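Local coordinates for IWS1 (Encephalitozoon cuniculi, PDB 2XPP), which probably acts as a transcription factor in RNA polymerase II regulation, perhaps both during and after recruitment of the TATA-binding protein, at residues 14-19 against 45-50; 60-65 against 92-97; 67-72 against 85-90; 76-81 against 110-115. One frame throughout, in Å; residues are numbered along the deposited sequence.

Contact 1. Residues 14-19 against 45-50; sequences KKRMQD and SDILMS
M17 and L48 meet where the two N-terminal helices, 5-30 and 36-48, face each other as a helical hairpin on one side of this all-helical fold. The apolar touching is light. SD of M17 lies 4.2 Å from CD1 of L48, the closest approach of the pair. The backbones stand well apart here, with 10.4 Å between CA of M17 and CA of S45, so long side chains have to span the gap. M17 does this by running straight at its second torsion (chi2 -172°), which carries the sulfur out to the leucine branch. I62, from helix 62-70, touches both M17 and L48, and L13 also leans on L48.

A second, looser touch lies nearer the surface: NH1 of R16 comes to 4.5 Å from CD1 of I47, the methyl standing obliquely to the guanidinium. With CG anti to the backbone N (chi1 -173°) and the next two torsions close to straight, R16 is a fully stretched arm. Its charge is engaged by helix 36-48, where NH1 pairs with E43 and NH2 bonds to OD1 of N40, one turn and two turns before I47.

Among the charged groups, K14 reaches E65 and the carbonyl of E60. On helix 5-30 itself, K15 and D19 form a salt bridge one turn apart, NZ lying 2.9 Å from OD2 and using the syn lone pair of that oxygen.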
loop_
_atom_site.group_PDB
_atom_site.type_symbol
_atom_site.label_atom_id
_atom_site.label_comp_id
_atom_site.label_asym_id
_atom_site.label_seq_id
_atom_site.Cartn_x
_atom_site.Cartn_y
_atom_site.Cartn_z
ATOM N N LYS A 14 -0.179 -7.076 -11.858
ATOM C CA LYS A 14 -0.110 -5.619 -11.754
ATOM C C LYS A 14 -1.259 -4.994 -12.563
ATOM O O LYS A 14 -2.007 -4.162 -12.037
ATOM C CB LYS A 14 1.243 -5.131 -12.267
ATOM C CG LYS A 14 1.462 -3.593 -12.059
ATOM C CD LYS A 14 2.790 -3.125 -12.661
ATOM C CE LYS A 14 2.942 -1.595 -12.528
ATOM N NZ LYS A 14 3.443 -1.296 -11.143
ATOM N N LYS A 15 -1.435 -5.430 -13.810
ATOM C CA LYS A 15 -2.493 -4.880 -14.665
ATOM C C LYS A 15 -3.882 -5.199 -14.098
ATOM O O LYS A 15 -4.801 -4.346 -14.151
ATOM C CB LYS A 15 -2.343 -5.422 -16.094
ATOM C CG LYS A 15 -3.472 -4.979 -17.051
ATOM C CD LYS A 15 -3.313 -5.582 -18.449
ATOM C CE LYS A 15 -4.075 -4.786 -19.515
ATOM N NZ LYS A 15 -5.325 -4.177 -18.977
ATOM N N ARG A 16 -4.032 -6.391 -13.534
ATOM C CA ARG A 16 -5.308 -6.756 -12.937
ATOM C C ARG A 16 -5.668 -5.817 -11.776
ATOM O O ARG A 16 -6.820 -5.333 -11.676
ATOM C CB ARG A 16 -5.276 -8.186 -12.447
ATOM C CG ARG A 16 -6.621 -8.682 -11.974
ATOM C CD ARG A 16 -6.529 -10.166 -11.620
ATOM N NE ARG A 16 -7.747 -10.563 -10.927
ATOM C CZ ARG A 16 -7.894 -11.694 -10.252
ATOM N NH1 ARG A 16 -6.886 -12.583 -10.183
ATOM N NH2 ARG A 16 -9.060 -11.935 -9.657
ATOM N N MET A 17 -4.673 -5.527 -10.928
ATOM C CA MET A 17 -4.885 -4.657 -9.771
ATOM C C MET A 17 -5.184 -3.250 -10.230
ATOM O O MET A 17 -6.086 -2.611 -9.664
ATOM C CB MET A 17 -3.669 -4.641 -8.865
ATOM C CG MET A 17 -3.606 -5.899 -8.041
ATOM S SD MET A 17 -2.285 -5.809 -6.777
ATOM C CE MET A 17 -3.190 -4.933 -5.480
ATOM N N GLN A 18 -4.487 -2.796 -11.286
ATOM C CA GLN A 18 -4.737 -1.474 -11.857
ATOM C C GLN A 18 -6.160 -1.357 -12.391
ATOM O O GLN A 18 -6.821 -0.340 -12.184
ATOM C CB GLN A 18 -3.780 -1.188 -13.032
ATOM C CG GLN A 18 -2.356 -0.859 -12.594
ATOM C CD GLN A 18 -1.412 -0.714 -13.780
ATOM O OE1 GLN A 18 -1.802 -0.987 -14.931
ATOM N NE2 GLN A 18 -0.174 -0.301 -13.519
ATOM N N ASP A 19 -6.590 -2.373 -13.120
ATOM C CA ASP A 19 -7.898 -2.321 -13.761
ATOM C C ASP A 19 -9.007 -2.277 -12.697
ATOM O O ASP A 19 -9.997 -1.514 -12.839
ATOM C CB ASP A 19 -8.075 -3.499 -14.730
ATOM C CG ASP A 19 -7.206 -3.352 -15.988
ATOM O OD1 ASP A 19 -6.675 -2.243 -16.223
ATOM O OD2 ASP A 19 -7.058 -4.359 -16.717
ATOM N N SER A 45 -4.595 -11.156 -2.916
ATOM C CA SER A 45 -3.686 -11.145 -1.769
ATOM C C SER A 45 -2.938 -12.489 -1.601
ATOM O O SER A 45 -1.753 -12.517 -1.252
ATOM C CB SER A 45 -4.409 -10.709 -0.494
ATOM O OG SER A 45 -5.352 -11.699 -0.053
ATOM N N ASP A 46 -3.626 -13.583 -1.855
ATOM C CA ASP A 46 -2.987 -14.897 -1.856
ATOM C C ASP A 46 -1.843 -14.960 -2.864
ATOM O O ASP A 46 -0.770 -15.469 -2.541
ATOM C CB ASP A 46 -4.000 -16.003 -2.122
ATOM C CG ASP A 46 -4.840 -16.332 -0.887
ATOM O OD1 ASP A 46 -4.698 -15.649 0.163
ATOM O OD2 ASP A 46 -5.652 -17.266 -0.970
ATOM N N ILE A 47 -2.050 -14.436 -4.072
ATOM C CA ILE A 47 -0.977 -14.381 -5.064
ATOM C C ILE A 47 0.165 -13.446 -4.647
ATOM O O ILE A 47 1.342 -13.787 -4.823
ATOM C CB ILE A 47 -1.501 -13.980 -6.456
ATOM C CG1 ILE A 47 -2.577 -14.970 -6.902
ATOM C CG2 ILE A 47 -0.348 -13.835 -7.457
ATOM C CD1 ILE A 47 -3.400 -14.488 -8.083
ATOM N N LEU A 48 -0.176 -12.288 -4.104
ATOM C CA LEU A 48 0.821 -11.326 -3.659
ATOM C C LEU A 48 1.707 -11.894 -2.570
ATOM O O LEU A 48 2.808 -11.361 -2.333
ATOM C CB LEU A 48 0.149 -10.062 -3.149
ATOM C CG LEU A 48 -0.549 -9.184 -4.180
ATOM C CD1 LEU A 48 -1.262 -8.098 -3.403
ATOM C CD2 LEU A 48 0.472 -8.573 -5.169
ATOM N N MET A 49 1.235 -12.952 -1.917
ATOM C CA MET A 49 2.021 -13.617 -0.848
ATOM C C MET A 49 3.066 -14.629 -1.363
ATOM O O MET A 49 3.833 -15.172 -0.568
ATOM C CB MET A 49 1.098 -14.376 0.147
ATOM C CG MET A 49 0.035 -13.534 0.837
ATOM S SD MET A 49 0.720 -12.755 2.273
ATOM C CE MET A 49 -0.749 -12.311 3.128
ATOM N N SER A 50 3.038 -14.948 -2.654
ATOM C CA SER A 50 3.913 -15.977 -3.226
ATOM C C SER A 50 5.357 -15.579 -3.033
ATOM O O SER A 50 5.772 -14.530 -3.471
ATOM C CB SER A 50 3.660 -16.124 -4.747
ATOM O OG SER A 50 4.691 -16.907 -5.322
#

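Contact 2. Residues 60-65 against 92-97; sequences EGILDE and KTMKIH
L63 and I96 reach for each other tip to tip, CD2 of the leucine 3.8 Å from CD1 of the isoleucine. The same leucine methyl also faces M94, whose SD is 4.3 Å from CD2 of L63. M94 then runs on to I62, with its CE 4.4 Å from CG2 of I62. All four residues are buried, and the contact is wholly apolar. I96 sends CG1 to the side of the backbone N (chi1 -69°), which, with chi2 extended, brings CD1 out toward L63.

One shell out, the backbone sets these groups. K95 is the centre of an inverse gamma turn, closed by a weak bond from I96 N to M94 O, and on either side of it M94 and I96 point inward. On the other segment G61, with positive phi, is the C-prime residue of a Schellman motif that ends helix 54-59, and D64 N bonds to G61 O at 2.9 Å, so helix 62-70 starts almost at once.

Q54 holds the loop through K95 N, and H97 is the N-cap of helix 98-104. Further out, L58 of helix 54-59 and L91 of helix 81-92 touch both L63 and I96, while helix 98-104 meets them through H100, S104 and L101.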
loop_
_atom_site.group_PDB
_atom_site.type_symbol
_atom_site.label_atom_id
_atom_site.label_comp_id
_atom_site.label_asym_id
_atom_site.label_seq_id
_atom_site.Cartn_x
_atom_site.Cartn_y
_atom_site.Cartn_z
ATOM N N GLU A 60 8.649 -4.965 -10.435
ATOM C CA GLU A 60 7.677 -4.431 -11.358
ATOM C C GLU A 60 6.789 -3.349 -10.750
ATOM O O GLU A 60 5.826 -2.916 -11.390
ATOM C CB GLU A 60 6.836 -5.533 -12.010
ATOM C CG GLU A 60 7.639 -6.400 -13.024
ATOM C CD GLU A 60 8.340 -5.587 -14.142
ATOM O OE1 GLU A 60 7.648 -4.910 -14.939
ATOM O OE2 GLU A 60 9.590 -5.622 -14.235
ATOM N N GLY A 61 7.117 -2.910 -9.530
ATOM C CA GLY A 61 6.427 -1.741 -8.913
ATOM C C GLY A 61 5.064 -2.058 -8.327
ATOM O O GLY A 61 4.187 -1.185 -8.237
ATOM N N ILE A 62 4.884 -3.296 -7.856
ATOM C CA ILE A 62 3.565 -3.687 -7.352
ATOM C C ILE A 62 3.187 -2.835 -6.122
ATOM O O ILE A 62 1.990 -2.762 -5.754
ATOM C CB ILE A 62 3.468 -5.211 -7.010
ATOM C CG1 ILE A 62 2.006 -5.702 -6.948
ATOM C CG2 ILE A 62 4.147 -5.494 -5.666
ATOM C CD1 ILE A 62 1.272 -5.596 -8.268
ATOM N N LEU A 63 4.171 -2.248 -5.439
ATOM C CA LEU A 63 3.836 -1.403 -4.310
ATOM C C LEU A 63 2.976 -0.223 -4.714
ATOM O O LEU A 63 2.202 0.281 -3.869
ATOM C CB LEU A 63 5.071 -0.930 -3.481
ATOM C CG LEU A 63 5.794 -2.091 -2.824
ATOM C CD1 LEU A 63 7.095 -1.585 -2.167
ATOM C CD2 LEU A 63 4.945 -2.854 -1.779
ATOM N N ASP A 64 3.102 0.233 -5.967
ATOM C CA ASP A 64 2.242 1.322 -6.489
ATOM C C ASP A 64 0.773 0.908 -6.459
ATOM O O ASP A 64 -0.093 1.724 -6.063
ATOM C CB ASP A 64 2.604 1.671 -7.950
ATOM C CG ASP A 64 3.991 2.282 -8.112
ATOM O OD1 ASP A 64 4.746 2.476 -7.131
ATOM O OD2 ASP A 64 4.333 2.566 -9.276
ATOM N N GLU A 65 0.468 -0.328 -6.879
ATOM C CA GLU A 65 -0.937 -0.808 -6.939
ATOM C C GLU A 65 -1.443 -1.095 -5.528
ATOM O O GLU A 65 -2.601 -0.795 -5.205
ATOM C CB GLU A 65 -1.075 -2.087 -7.789
ATOM C CG GLU A 65 -1.067 -1.731 -9.293
ATOM C CD GLU A 65 0.254 -1.140 -9.752
ATOM O OE1 GLU A 65 1.349 -1.639 -9.365
ATOM O OE2 GLU A 65 0.218 -0.157 -10.516
ATOM N N LYS A 92 3.471 -6.811 5.211
ATOM C CA LYS A 92 4.290 -7.251 6.340
ATOM C C LYS A 92 5.196 -8.410 5.923
ATOM O O LYS A 92 6.311 -8.608 6.492
ATOM C CB LYS A 92 3.395 -7.719 7.507
ATOM C CG LYS A 92 4.142 -8.137 8.698
ATOM C CD LYS A 92 3.141 -8.323 9.823
ATOM C CE LYS A 92 3.444 -9.535 10.653
ATOM N NZ LYS A 92 2.404 -9.625 11.727
ATOM N N THR A 93 4.732 -9.174 4.934
ATOM C CA THR A 93 5.429 -10.388 4.499
ATOM C C THR A 93 6.509 -10.126 3.451
ATOM O O THR A 93 7.270 -11.045 3.130
ATOM C CB THR A 93 4.484 -11.487 3.911
ATOM O OG1 THR A 93 4.011 -11.112 2.616
ATOM C CG2 THR A 93 3.294 -11.810 4.849
ATOM N N MET A 94 6.547 -8.921 2.905
ATOM C CA MET A 94 7.450 -8.609 1.781
ATOM C C MET A 94 8.803 -8.049 2.210
ATOM O O MET A 94 8.881 -7.269 3.184
ATOM C CB MET A 94 6.745 -7.611 0.845
ATOM C CG MET A 94 5.640 -8.281 0.097
ATOM S SD MET A 94 4.726 -7.038 -0.821
ATOM C CE MET A 94 4.042 -8.044 -2.116
ATOM N N LYS A 95 9.879 -8.442 1.497
ATOM C CA LYS A 95 11.216 -7.945 1.818
ATOM C C LYS A 95 11.406 -6.569 1.142
ATOM O O LYS A 95 12.082 -6.456 0.122
ATOM C CB LYS A 95 12.307 -8.932 1.374
ATOM C CG LYS A 95 12.259 -10.222 2.167
ATOM C CD LYS A 95 13.405 -11.170 1.868
ATOM C CE LYS A 95 13.218 -12.488 2.622
ATOM N NZ LYS A 95 14.314 -13.521 2.380
ATOM N N ILE A 96 10.842 -5.555 1.794
ATOM C CA ILE A 96 10.764 -4.176 1.286
ATOM C C ILE A 96 11.929 -3.335 1.779
ATOM O O ILE A 96 12.190 -3.255 2.992
ATOM C CB ILE A 96 9.395 -3.587 1.638
ATOM C CG1 ILE A 96 8.295 -4.297 0.816
ATOM C CG2 ILE A 96 9.366 -2.109 1.382
ATOM C CD1 ILE A 96 6.847 -3.990 1.312
ATOM N N HIS A 97 12.631 -2.709 0.847
ATOM C CA HIS A 97 13.842 -2.003 1.188
ATOM C C HIS A 97 13.692 -0.547 0.791
ATOM O O HIS A 97 12.699 -0.157 0.170
ATOM C CB HIS A 97 15.076 -2.656 0.527
ATOM C CG HIS A 97 15.288 -4.096 0.929
ATOM N ND1 HIS A 97 15.078 -4.559 2.214
ATOM C CD2 HIS A 97 15.656 -5.176 0.201
ATOM C CE1 HIS A 97 15.329 -5.857 2.264
ATOM N NE2 HIS A 97 15.685 -6.256 1.056
#

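Contact 3. Residues 67-72 against 85-90; sequences KGWLEP and KRLLDV
The W69 indole meets L87 obliquely: CD1 of the leucine is 4.1 Å from ring atom CE3 and closer still, 3.5 Å, to CB of W69. The two side chains cross at about a right angle, the leucine branch wedged against the root of the tryptophan. The indole NE1 donates to the carbonyl of M17 on helix 5-30, which helps fix the rotation of the ring, while K37 and I44 of helix 36-48 touch the same side chain.

The second flat group, the R86 guanidinium, turns away from this interface. Its NH1 makes a salt bridge of 2.6 Å to OD2 of D89, its NH2 pairs with D46, and its NE bonds to OG of S45, so NE and NH2 tie helix 81-92 to helix 36-48, while NH1 stays on its own helix.

Beside the tryptophan, L70 meets the base of L87 at a slant, with CD2 of L70 3.8 Å from CB of L87. L87 thus uses two parts of its chain, a terminal methyl for W69 and its CB for L70. With chi1 -68° and chi2 near 180°, its CD1 is carried out over CB of W69.

CA of L70 and CA of L87 are just 7.5 Å apart, a close approach of helices. Helices 62-70 and 81-92 run antiparallel here at the centre of the chain, an arrangement in keeping with the helical bundle of TFIIS N-terminal domains.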
loop_
_atom_site.group_PDB
_atom_site.type_symbol
_atom_site.label_atom_id
_atom_site.label_comp_id
_atom_site.label_asym_id
_atom_site.label_seq_id
_atom_site.Cartn_x
_atom_site.Cartn_y
_atom_site.Cartn_z
ATOM N N LYS A 67 -0.461 0.435 -2.764
ATOM C CA LYS A 67 -0.719 1.808 -2.294
ATOM C C LYS A 67 -2.071 2.327 -2.810
ATOM O O LYS A 67 -2.874 2.835 -2.037
ATOM C CB LYS A 67 0.366 2.735 -2.794
ATOM C CG LYS A 67 0.159 4.230 -2.422
ATOM C CD LYS A 67 1.288 5.058 -3.021
ATOM C CE LYS A 67 1.207 6.472 -2.550
ATOM N NZ LYS A 67 2.164 7.273 -3.412
ATOM N N GLY A 68 -2.283 2.226 -4.119
ATOM C CA GLY A 68 -3.573 2.661 -4.723
ATOM C C GLY A 68 -4.787 2.026 -4.087
ATOM O O GLY A 68 -5.816 2.707 -3.841
ATOM N N TRP A 69 -4.733 0.726 -3.897
ATOM C CA TRP A 69 -5.846 0.002 -3.245
ATOM C C TRP A 69 -6.089 0.451 -1.793
ATOM O O TRP A 69 -7.234 0.349 -1.283
ATOM C CB TRP A 69 -5.599 -1.501 -3.278
ATOM C CG TRP A 69 -5.941 -2.211 -4.592
ATOM C CD1 TRP A 69 -5.615 -1.848 -5.874
ATOM C CD2 TRP A 69 -6.637 -3.459 -4.694
ATOM N NE1 TRP A 69 -6.104 -2.789 -6.768
ATOM C CE2 TRP A 69 -6.721 -3.787 -6.062
ATOM C CE3 TRP A 69 -7.231 -4.315 -3.747
ATOM C CZ2 TRP A 69 -7.360 -4.966 -6.517
ATOM C CZ3 TRP A 69 -7.867 -5.466 -4.188
ATOM C CH2 TRP A 69 -7.929 -5.769 -5.570
ATOM N N LEU A 70 -5.047 0.920 -1.113
ATOM C CA LEU A 70 -5.189 1.395 0.301
ATOM C C LEU A 70 -5.610 2.865 0.393
ATOM O O LEU A 70 -6.037 3.353 1.453
ATOM C CB LEU A 70 -3.833 1.243 0.988
ATOM C CG LEU A 70 -3.427 -0.232 1.285
ATOM C CD1 LEU A 70 -1.966 -0.233 1.785
ATOM C CD2 LEU A 70 -4.351 -0.865 2.367
ATOM N N GLU A 71 -5.443 3.579 -0.702
ATOM C CA GLU A 71 -5.730 5.031 -0.728
ATOM C C GLU A 71 -7.222 5.362 -0.653
ATOM O O GLU A 71 -8.084 4.464 -0.969
ATOM C CB GLU A 71 -5.094 5.662 -1.954
ATOM C CG GLU A 71 -3.607 5.883 -1.744
ATOM C CD GLU A 71 -2.954 6.540 -2.956
ATOM O OE1 GLU A 71 -3.325 6.211 -4.117
ATOM O OE2 GLU A 71 -2.112 7.455 -2.774
ATOM N N PRO A 72 -7.554 6.592 -0.218
ATOM C CA PRO A 72 -8.993 6.943 -0.204
ATOM C C PRO A 72 -9.599 6.874 -1.607
ATOM O O PRO A 72 -8.914 7.102 -2.612
ATOM C CB PRO A 72 -9.019 8.402 0.255
ATOM C CG PRO A 72 -7.649 8.614 0.890
ATOM C CD PRO A 72 -6.702 7.728 0.194
ATOM N N LYS A 85 -7.069 -4.466 6.081
ATOM C CA LYS A 85 -6.390 -5.500 6.898
ATOM C C LYS A 85 -5.556 -6.421 6.032
ATOM O O LYS A 85 -4.369 -6.685 6.341
ATOM C CB LYS A 85 -7.412 -6.314 7.667
ATOM C CG LYS A 85 -7.936 -5.511 8.797
ATOM C CD LYS A 85 -8.908 -6.359 9.568
ATOM C CE LYS A 85 -9.268 -5.608 10.804
ATOM N NZ LYS A 85 -10.186 -6.436 11.628
ATOM N N ARG A 86 -6.144 -6.911 4.953
ATOM C CA ARG A 86 -5.465 -7.940 4.181
ATOM C C ARG A 86 -4.209 -7.412 3.461
ATOM O O ARG A 86 -3.196 -8.091 3.457
ATOM C CB ARG A 86 -6.400 -8.518 3.174
ATOM C CG ARG A 86 -5.762 -9.644 2.428
ATOM C CD ARG A 86 -5.617 -10.900 3.333
ATOM N NE ARG A 86 -5.055 -11.965 2.521
ATOM C CZ ARG A 86 -4.182 -12.877 2.917
ATOM N NH1 ARG A 86 -3.739 -12.893 4.172
ATOM N NH2 ARG A 86 -3.754 -13.773 2.042
ATOM N N LEU A 87 -4.294 -6.208 2.915
ATOM C CA LEU A 87 -3.130 -5.586 2.253
ATOM C C LEU A 87 -2.041 -5.227 3.240
ATOM O O LEU A 87 -0.874 -5.316 2.889
ATOM C CB LEU A 87 -3.477 -4.413 1.332
ATOM C CG LEU A 87 -4.260 -4.908 0.090
ATOM C CD1 LEU A 87 -4.545 -3.672 -0.754
ATOM C CD2 LEU A 87 -3.488 -5.963 -0.710
ATOM N N LEU A 88 -2.377 -4.815 4.458
ATOM C CA LEU A 88 -1.314 -4.544 5.435
ATOM C C LEU A 88 -0.643 -5.879 5.778
ATOM O O LEU A 88 0.558 -5.927 5.971
ATOM C CB LEU A 88 -1.848 -3.921 6.734
ATOM C CG LEU A 88 -2.257 -2.442 6.592
ATOM C CD1 LEU A 88 -2.690 -1.974 7.954
ATOM C CD2 LEU A 88 -1.159 -1.513 6.041
ATOM N N ASP A 89 -1.433 -6.957 5.872
ATOM C CA ASP A 89 -0.864 -8.306 6.122
ATOM C C ASP A 89 0.114 -8.704 5.003
ATOM O O ASP A 89 1.210 -9.261 5.300
ATOM C CB ASP A 89 -2.006 -9.331 6.218
ATOM C CG ASP A 89 -1.529 -10.760 6.446
ATOM O OD1 ASP A 89 -0.621 -10.992 7.292
ATOM O OD2 ASP A 89 -2.121 -11.664 5.793
ATOM N N VAL A 90 -0.299 -8.513 3.751
ATOM C CA VAL A 90 0.580 -8.726 2.580
ATOM C C VAL A 90 1.932 -7.964 2.703
ATOM O O VAL A 90 3.006 -8.574 2.595
ATOM C CB VAL A 90 -0.117 -8.367 1.253
ATOM C CG1 VAL A 90 0.889 -8.287 0.064
ATOM C CG2 VAL A 90 -1.196 -9.421 0.933
#

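Contact 4. Residues 76-81 against 110-115; sequences KSMPNI and VYFYSI
F112 meets M78 at the edge of its ring: CE of the methionine lies near the ring plane, 4.1 Å from CE2 of F112. The phenylalanine gets there with CG anti to the backbone N. F112 also packs against an apolar side chain of another protein's chain, so this part of the helix also faces a partner protein.

Y113 follows, and the same methyl serves it too: CE of M78 is 3.5 Å from CE2 of Y113, approaching obliquely to the ring. M78 is bent at both chi2 and chi3 (-61° and -71°), which folds its methyl back to a point where it touches both rings, and its chain slides past that of Y113 in the opposite direction. Here a helix of the TFIIS N-terminal-like bundle is joined to the loop that links helices 62-70 and 81-92. The hydroxyl of Y113 lies 4.1 Å from CG of P79 and is hydrogen-bonded to the carbonyl of L70, at the end of helix 62-70; R84 touches both M78 and Y113.

S114 comes last, turned into its own helix: OG donates to O of Y111 at 2.7 Å, 15° out of the carbonyl plane.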
loop_
_atom_site.group_PDB
_atom_site.type_symbol
_atom_site.label_atom_id
_atom_site.label_comp_id
_atom_site.label_asym_id
_atom_site.label_seq_id
_atom_site.Cartn_x
_atom_site.Cartn_y
_atom_site.Cartn_z
ATOM N N LYS A 76 -13.421 10.690 -0.801
ATOM C CA LYS A 76 -12.723 10.752 0.510
ATOM C C LYS A 76 -12.967 9.560 1.418
ATOM O O LYS A 76 -12.320 9.450 2.497
ATOM C CB LYS A 76 -13.082 12.011 1.304
ATOM C CG LYS A 76 -12.711 13.296 0.587
ATOM C CD LYS A 76 -12.964 14.552 1.441
ATOM C CE LYS A 76 -14.314 15.083 1.275
ATOM N NZ LYS A 76 -14.524 16.220 2.229
ATOM N N SER A 77 -13.867 8.672 1.021
ATOM C CA SER A 77 -14.111 7.487 1.849
ATOM C C SER A 77 -12.936 6.496 1.806
ATOM O O SER A 77 -12.125 6.535 0.901
ATOM C CB SER A 77 -15.396 6.760 1.440
ATOM O OG SER A 77 -15.296 6.250 0.127
ATOM N N MET A 78 -12.844 5.616 2.800
ATOM C CA MET A 78 -11.750 4.624 2.784
ATOM C C MET A 78 -12.258 3.273 2.273
ATOM O O MET A 78 -13.436 2.937 2.469
ATOM C CB MET A 78 -11.134 4.466 4.181
ATOM C CG MET A 78 -10.514 5.752 4.732
ATOM S SD MET A 78 -9.169 6.429 3.754
ATOM C CE MET A 78 -7.828 5.246 4.056
ATOM N N PRO A 79 -11.345 2.463 1.699
ATOM C CA PRO A 79 -11.769 1.117 1.305
ATOM C C PRO A 79 -12.217 0.285 2.476
ATOM O O PRO A 79 -11.803 0.553 3.627
ATOM C CB PRO A 79 -10.501 0.488 0.717
ATOM C CG PRO A 79 -9.435 1.478 0.842
ATOM C CD PRO A 79 -9.928 2.748 1.404
ATOM N N ASN A 80 -13.072 -0.704 2.182
ATOM C CA ASN A 80 -13.587 -1.636 3.173
ATOM C C ASN A 80 -12.459 -2.186 4.049
ATOM O O ASN A 80 -11.352 -2.457 3.545
ATOM C CB ASN A 80 -14.279 -2.800 2.445
ATOM C CG ASN A 80 -14.989 -3.694 3.352
ATOM O OD1 ASN A 80 -14.389 -4.388 4.189
ATOM N ND2 ASN A 80 -16.343 -3.719 3.222
ATOM N N ILE A 81 -12.730 -2.274 5.351
ATOM C CA ILE A 81 -11.669 -2.642 6.325
ATOM C C ILE A 81 -11.056 -4.029 5.969
ATOM O O ILE A 81 -9.893 -4.341 6.343
ATOM C CB ILE A 81 -12.217 -2.586 7.794
ATOM C CG1 ILE A 81 -11.027 -2.508 8.790
ATOM C CG2 ILE A 81 -13.157 -3.745 8.080
ATOM C CD1 ILE A 81 -11.419 -2.358 10.202
ATOM N N VAL A 110 0.594 4.061 4.437
ATOM C CA VAL A 110 0.683 3.271 5.672
ATOM C C VAL A 110 0.867 4.189 6.884
ATOM O O VAL A 110 0.256 3.943 7.936
ATOM C CB VAL A 110 1.789 2.203 5.580
ATOM C CG1 VAL A 110 1.967 1.479 6.958
ATOM C CG2 VAL A 110 1.446 1.195 4.413
ATOM N N TYR A 111 1.679 5.252 6.714
ATOM C CA TYR A 111 1.852 6.227 7.759
ATOM C C TYR A 111 0.487 6.833 8.127
ATOM O O TYR A 111 0.153 6.973 9.326
ATOM C CB TYR A 111 2.908 7.286 7.406
ATOM C CG TYR A 111 3.108 8.206 8.586
ATOM C CD1 TYR A 111 3.901 7.813 9.674
ATOM C CD2 TYR A 111 2.399 9.412 8.667
ATOM C CE1 TYR A 111 4.042 8.630 10.788
ATOM C CE2 TYR A 111 2.525 10.237 9.782
ATOM C CZ TYR A 111 3.360 9.842 10.827
ATOM O OH TYR A 111 3.502 10.673 11.924
ATOM N N PHE A 112 -0.319 7.165 7.099
ATOM C CA PHE A 112 -1.620 7.721 7.394
ATOM C C PHE A 112 -2.493 6.740 8.202
ATOM O O PHE A 112 -3.177 7.138 9.157
ATOM C CB PHE A 112 -2.340 8.164 6.112
ATOM C CG PHE A 112 -3.740 8.652 6.388
ATOM C CD1 PHE A 112 -3.958 9.830 7.133
ATOM C CD2 PHE A 112 -4.804 7.905 5.966
ATOM C CE1 PHE A 112 -5.288 10.265 7.420
ATOM C CE2 PHE A 112 -6.118 8.312 6.249
ATOM C CZ PHE A 112 -6.352 9.468 6.975
ATOM N N TYR A 113 -2.437 5.457 7.855
ATOM C CA TYR A 113 -3.221 4.471 8.571
ATOM C C TYR A 113 -2.821 4.473 10.036
ATOM O O TYR A 113 -3.693 4.293 10.900
ATOM C CB TYR A 113 -3.021 3.082 7.994
ATOM C CG TYR A 113 -3.889 2.766 6.779
ATOM C CD1 TYR A 113 -4.440 1.482 6.635
ATOM C CD2 TYR A 113 -4.150 3.720 5.770
ATOM C CE1 TYR A 113 -5.241 1.145 5.508
ATOM C CE2 TYR A 113 -4.972 3.386 4.646
ATOM C CZ TYR A 113 -5.507 2.105 4.549
ATOM O OH TYR A 113 -6.294 1.724 3.484
ATOM N N SER A 114 -1.527 4.661 10.307
ATOM C CA SER A 114 -1.005 4.598 11.681
ATOM C C SER A 114 -1.475 5.775 12.540
ATOM O O SER A 114 -1.408 5.702 13.776
ATOM C CB SER A 114 0.529 4.482 11.707
ATOM O OG SER A 114 1.229 5.709 11.406
ATOM N N ILE A 115 -1.955 6.844 11.900
ATOM C CA ILE A 115 -2.338 8.060 12.648
ATOM C C ILE A 115 -3.802 8.458 12.479
ATOM O O ILE A 115 -4.286 9.398 13.142
ATOM C CB ILE A 115 -1.406 9.249 12.329
ATOM C CG1 ILE A 115 -1.514 9.656 10.852
ATOM C CG2 ILE A 115 0.050 8.919 12.703
ATOM C CD1 ILE A 115 -1.034 11.072 10.576
#

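Contact 1 closes before the others open, joining the N-terminal helices 5-30 and 36-48. Contacts 2 and 3 share helix 62-70, and contact 3 is nested inside the loop that contact 2 closes; their centres are about 11 Å apart. Contact 4 alternates with both along the chain. Its centre is about 8 Å from that of contact 3, which it touches, but about 18 Å from contact 2 and about 20 Å from contact 1, both across the chain's centre. Contact 1 also touches contacts 2 and 3. Helices 62-70 and 81-92 therefore lie between the N-terminal hairpin and helix 106-115, joining all into one compact helical domain.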